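Protein similar to metal-dependent hydrolase (Staphylococcus aureus subsp. aureus Mu50, PDB 3ESH) is a probable metal-dependent hydrolase of the metallo-beta-lactamase superfamily, whose substrate is not established. Local coordinates at residues S7-D19 and G80-Y94. Numbering follows the deposited sequence.
Sequences SIHYLNGGNTKMD and GVDEESHIIADLANY
N15 and K17 meet D82 at one end of this contact, and H9 meets Y94 at the other. The amide of N15 lies within 18° of the plane of the D82 carboxylate. Its OD1 takes the backbone N of D82 at 3.0 Å and, weakly, that of E83. Its ND2 makes a weak, bent bond to D82 OD2. CG of N15 sits between its backbone N and carbonyl carbon (chi1 77°), which turns the amide to the 80-94 side. K17 bends at its last two torsions and folds over G80. Its NZ forms a salt bridge to D82 OD1 at 2.7 Å and also reaches G80 O from above the carbonyl plane. D82 is thus shared, one oxygen to each partner.

Midway, the backbone O of N12 accepts H86 N at 2.7 Å. H86 is the N-cap residue of helix 87-92. One turn on, D90 OD2 weakly accepts N12 N. Further along, L11 CD1 packs on L91 CD2 at 3.7 Å and on I87. The Y94 ring lies obliquely to H9, planes 38° apart, with CE2 over the centre of the imidazole face.

Local turns shape the backbone around these groups. N12 OD1 accepts G14 N in an Asx turn, and S85 OG accepts I87 N in an ST turn. G80 closes a Schellman motif at the end of helix 73-78. Strand 51-54 backs the L11 and Y94 end, where L52 touches both. N45 of strand 43-47 touches K17 and D82.

The contact joins strands 6-10 and 15-19 and the loop between them to the linker after helix 73-78, to helix 87-92 and to Y94 after it. Its chemistry divides: apolar and ring packing along one side of the helix, with D90 as a polar exception, main-chain bonding at the helix start, and a charged, amide-bridged end where K17 probably offsets the charge of D82.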
# COMPACT_ATOMS: atom_id res chain seq x y z
N SER A 7 -15.32 -38.30 4.09
CA SER A 7 -15.86 -38.50 5.42
C SER A 7 -15.30 -37.40 6.35
O SER A 7 -14.09 -37.15 6.37
CB SER A 7 -15.50 -39.89 5.92
OG SER A 7 -16.19 -40.20 7.11
N ILE A 8 -16.17 -36.76 7.12
CA ILE A 8 -15.74 -35.68 8.01
C ILE A 8 -16.15 -35.96 9.46
O ILE A 8 -17.29 -36.32 9.72
CB ILE A 8 -16.38 -34.33 7.60
CG1 ILE A 8 -15.93 -33.94 6.18
CG2 ILE A 8 -15.99 -33.26 8.59
CD1 ILE A 8 -14.46 -33.61 6.07
N HIS A 9 -15.21 -35.80 10.40
CA HIS A 9 -15.48 -36.02 11.82
C HIS A 9 -14.70 -35.04 12.67
O HIS A 9 -13.81 -34.35 12.19
CB HIS A 9 -15.09 -37.43 12.25
CG HIS A 9 -15.81 -38.51 11.53
ND1 HIS A 9 -15.28 -39.17 10.44
CD2 HIS A 9 -17.05 -39.02 11.71
CE1 HIS A 9 -16.16 -40.04 9.98
NE2 HIS A 9 -17.24 -39.97 10.73
N TYR A 10 -15.04 -34.98 13.95
CA TYR A 10 -14.33 -34.09 14.87
C TYR A 10 -13.56 -34.91 15.91
O TYR A 10 -13.92 -36.06 16.20
CB TYR A 10 -15.31 -33.11 15.53
CG TYR A 10 -16.40 -33.73 16.37
CD1 TYR A 10 -16.12 -34.32 17.61
CD2 TYR A 10 -17.73 -33.72 15.94
CE1 TYR A 10 -17.13 -34.87 18.39
CE2 TYR A 10 -18.75 -34.26 16.72
CZ TYR A 10 -18.45 -34.84 17.95
OH TYR A 10 -19.46 -35.38 18.72
N LEU A 11 -12.49 -34.33 16.44
CA LEU A 11 -11.66 -35.00 17.44
C LEU A 11 -11.53 -34.11 18.68
O LEU A 11 -11.29 -32.91 18.58
CB LEU A 11 -10.28 -35.27 16.86
CG LEU A 11 -10.20 -35.85 15.46
CD1 LEU A 11 -8.78 -35.71 14.92
CD2 LEU A 11 -10.64 -37.32 15.48
N ASN A 12 -11.66 -34.73 19.85
CA ASN A 12 -11.57 -34.03 21.12
C ASN A 12 -10.13 -33.63 21.44
O ASN A 12 -9.39 -34.40 22.07
CB ASN A 12 -12.11 -34.93 22.23
CG ASN A 12 -12.47 -34.16 23.47
OD1 ASN A 12 -11.69 -33.35 23.96
ND2 ASN A 12 -13.65 -34.42 24.01
N GLY A 13 -9.73 -32.44 21.01
CA GLY A 13 -8.39 -31.97 21.26
C GLY A 13 -8.31 -31.11 22.51
O GLY A 13 -7.33 -30.41 22.73
N GLY A 14 -9.36 -31.18 23.32
CA GLY A 14 -9.40 -30.42 24.55
C GLY A 14 -10.39 -29.27 24.49
O GLY A 14 -11.28 -29.24 23.65
N ASN A 15 -10.22 -28.31 25.39
CA ASN A 15 -11.10 -27.15 25.44
C ASN A 15 -10.43 -25.99 26.18
O ASN A 15 -9.43 -26.16 26.87
CB ASN A 15 -12.40 -27.50 26.17
CG ASN A 15 -12.22 -27.56 27.68
OD1 ASN A 15 -11.56 -28.47 28.20
ND2 ASN A 15 -12.78 -26.58 28.39
N THR A 16 -11.03 -24.81 26.03
CA THR A 16 -10.54 -23.61 26.69
C THR A 16 -11.73 -22.73 27.05
O THR A 16 -12.77 -22.78 26.40
CB THR A 16 -9.60 -22.79 25.76
OG1 THR A 16 -10.34 -22.35 24.61
CG2 THR A 16 -8.42 -23.63 25.31
N LYS A 17 -11.60 -21.95 28.11
CA LYS A 17 -12.66 -21.05 28.52
C LYS A 17 -12.10 -19.64 28.37
O LYS A 17 -11.18 -19.25 29.09
CB LYS A 17 -13.10 -21.33 29.97
CG LYS A 17 -13.84 -22.67 30.14
CD LYS A 17 -14.72 -22.72 31.40
CE LYS A 17 -13.96 -23.07 32.67
NZ LYS A 17 -13.53 -24.50 32.65
N MSE A 18 -12.63 -18.90 27.39
CA MSE A 18 -12.20 -17.55 27.11
C MSE A 18 -13.27 -16.56 27.52
O MSE A 18 -14.45 -16.87 27.49
CB MSE A 18 -11.92 -17.39 25.61
CG MSE A 18 -10.86 -18.28 25.04
SE MSE A 18 -9.21 -18.08 25.97
CE MSE A 18 -9.17 -19.82 26.73
N ASP A 19 -12.85 -15.35 27.90
CA ASP A 19 -13.77 -14.29 28.30
C ASP A 19 -14.77 -13.97 27.18
O ASP A 19 -14.38 -13.69 26.06
CB ASP A 19 -12.98 -13.03 28.68
CG ASP A 19 -13.88 -11.89 29.15
OD1 ASP A 19 -14.31 -11.90 30.34
OD2 ASP A 19 -14.18 -10.99 28.33
N GLY A 80 -8.96 -22.00 31.49
CA GLY A 80 -10.10 -22.84 31.77
C GLY A 80 -10.15 -24.19 31.10
O GLY A 80 -11.20 -24.63 30.63
N VAL A 81 -9.01 -24.87 31.05
CA VAL A 81 -8.96 -26.19 30.45
C VAL A 81 -9.55 -27.22 31.43
O VAL A 81 -9.06 -27.36 32.54
CB VAL A 81 -7.51 -26.58 30.14
CG1 VAL A 81 -7.48 -27.76 29.20
CG2 VAL A 81 -6.79 -25.40 29.54
N ASP A 82 -10.60 -27.92 31.01
CA ASP A 82 -11.20 -28.93 31.88
C ASP A 82 -10.46 -30.23 31.67
O ASP A 82 -10.10 -30.92 32.63
CB ASP A 82 -12.68 -29.12 31.54
CG ASP A 82 -13.47 -27.85 31.64
OD1 ASP A 82 -13.38 -27.17 32.69
OD2 ASP A 82 -14.17 -27.52 30.66
N GLU A 83 -10.24 -30.56 30.40
CA GLU A 83 -9.53 -31.77 30.02
C GLU A 83 -8.58 -31.40 28.89
O GLU A 83 -8.84 -30.49 28.12
CB GLU A 83 -10.52 -32.84 29.52
CG GLU A 83 -11.26 -32.44 28.24
CD GLU A 83 -12.19 -33.54 27.71
OE1 GLU A 83 -11.68 -34.61 27.32
OE2 GLU A 83 -13.43 -33.32 27.68
N GLU A 84 -7.45 -32.10 28.82
CA GLU A 84 -6.49 -31.86 27.76
C GLU A 84 -6.92 -32.73 26.59
O GLU A 84 -7.94 -33.43 26.65
CB GLU A 84 -5.08 -32.25 28.21
CG GLU A 84 -4.41 -31.22 29.12
CD GLU A 84 -3.06 -31.69 29.66
OE1 GLU A 84 -3.04 -32.54 30.59
OE2 GLU A 84 -2.03 -31.22 29.16
N SER A 85 -6.13 -32.71 25.52
CA SER A 85 -6.42 -33.45 24.31
C SER A 85 -6.57 -34.97 24.47
O SER A 85 -5.89 -35.59 25.27
CB SER A 85 -5.35 -33.13 23.26
OG SER A 85 -5.59 -33.79 22.04
N HIS A 86 -7.48 -35.53 23.67
CA HIS A 86 -7.76 -36.97 23.62
C HIS A 86 -7.66 -37.33 22.16
O HIS A 86 -8.34 -38.25 21.69
CB HIS A 86 -9.18 -37.30 24.07
CG HIS A 86 -9.35 -37.40 25.54
ND1 HIS A 86 -9.56 -36.30 26.34
CD2 HIS A 86 -9.31 -38.47 26.37
CE1 HIS A 86 -9.64 -36.69 27.61
NE2 HIS A 86 -9.49 -38.00 27.65
N ILE A 87 -6.82 -36.60 21.44
CA ILE A 87 -6.68 -36.82 20.00
C ILE A 87 -6.20 -38.22 19.61
O ILE A 87 -6.58 -38.72 18.55
CB ILE A 87 -5.77 -35.73 19.38
CG1 ILE A 87 -5.95 -35.69 17.87
CG2 ILE A 87 -4.31 -35.99 19.75
CD1 ILE A 87 -5.22 -34.57 17.21
N ILE A 88 -5.39 -38.86 20.44
CA ILE A 88 -4.92 -40.21 20.11
C ILE A 88 -6.06 -41.22 20.21
O ILE A 88 -6.36 -41.93 19.24
CB ILE A 88 -3.75 -40.68 21.03
CG1 ILE A 88 -2.50 -39.82 20.80
CG2 ILE A 88 -3.41 -42.12 20.74
CD1 ILE A 88 -2.62 -38.42 21.35
N ALA A 89 -6.71 -41.27 21.37
CA ALA A 89 -7.83 -42.18 21.57
C ALA A 89 -8.97 -41.92 20.59
O ALA A 89 -9.59 -42.86 20.08
CB ALA A 89 -8.33 -42.07 23.01
N ASP A 90 -9.26 -40.64 20.33
CA ASP A 90 -10.34 -40.31 19.39
C ASP A 90 -10.01 -40.84 18.01
O ASP A 90 -10.87 -41.37 17.32
CB ASP A 90 -10.55 -38.80 19.31
CG ASP A 90 -11.67 -38.31 20.22
OD1 ASP A 90 -11.52 -38.42 21.45
OD2 ASP A 90 -12.69 -37.82 19.70
N LEU A 91 -8.75 -40.69 17.60
CA LEU A 91 -8.32 -41.17 16.29
C LEU A 91 -8.48 -42.68 16.17
O LEU A 91 -8.84 -43.19 15.10
CB LEU A 91 -6.87 -40.76 16.03
CG LEU A 91 -6.62 -39.32 15.57
CD1 LEU A 91 -5.12 -39.06 15.42
CD2 LEU A 91 -7.33 -39.10 14.24
N ALA A 92 -8.19 -43.38 17.26
CA ALA A 92 -8.30 -44.84 17.28
C ALA A 92 -9.73 -45.26 16.92
O ALA A 92 -9.92 -46.22 16.17
CB ALA A 92 -7.92 -45.38 18.65
N ASN A 93 -10.71 -44.54 17.45
CA ASN A 93 -12.12 -44.83 17.18
C ASN A 93 -12.39 -44.94 15.67
O ASN A 93 -13.44 -45.44 15.26
CB ASN A 93 -13.03 -43.73 17.76
CG ASN A 93 -12.91 -43.62 19.27
OD1 ASN A 93 -12.96 -44.62 19.99
ND2 ASN A 93 -12.77 -42.38 19.77
N TYR A 94 -11.44 -44.46 14.86
CA TYR A 94 -11.57 -44.52 13.41
C TYR A 94 -10.48 -45.40 12.81
O TYR A 94 -10.24 -45.35 11.60
CB TYR A 94 -11.51 -43.12 12.78
CG TYR A 94 -12.56 -42.18 13.32
CD1 TYR A 94 -12.31 -41.38 14.44
CD2 TYR A 94 -13.84 -42.16 12.76
CE1 TYR A 94 -13.30 -40.59 14.99
CE2 TYR A 94 -14.84 -41.36 13.31
CZ TYR A 94 -14.57 -40.59 14.42
OH TYR A 94 -15.57 -39.83 14.99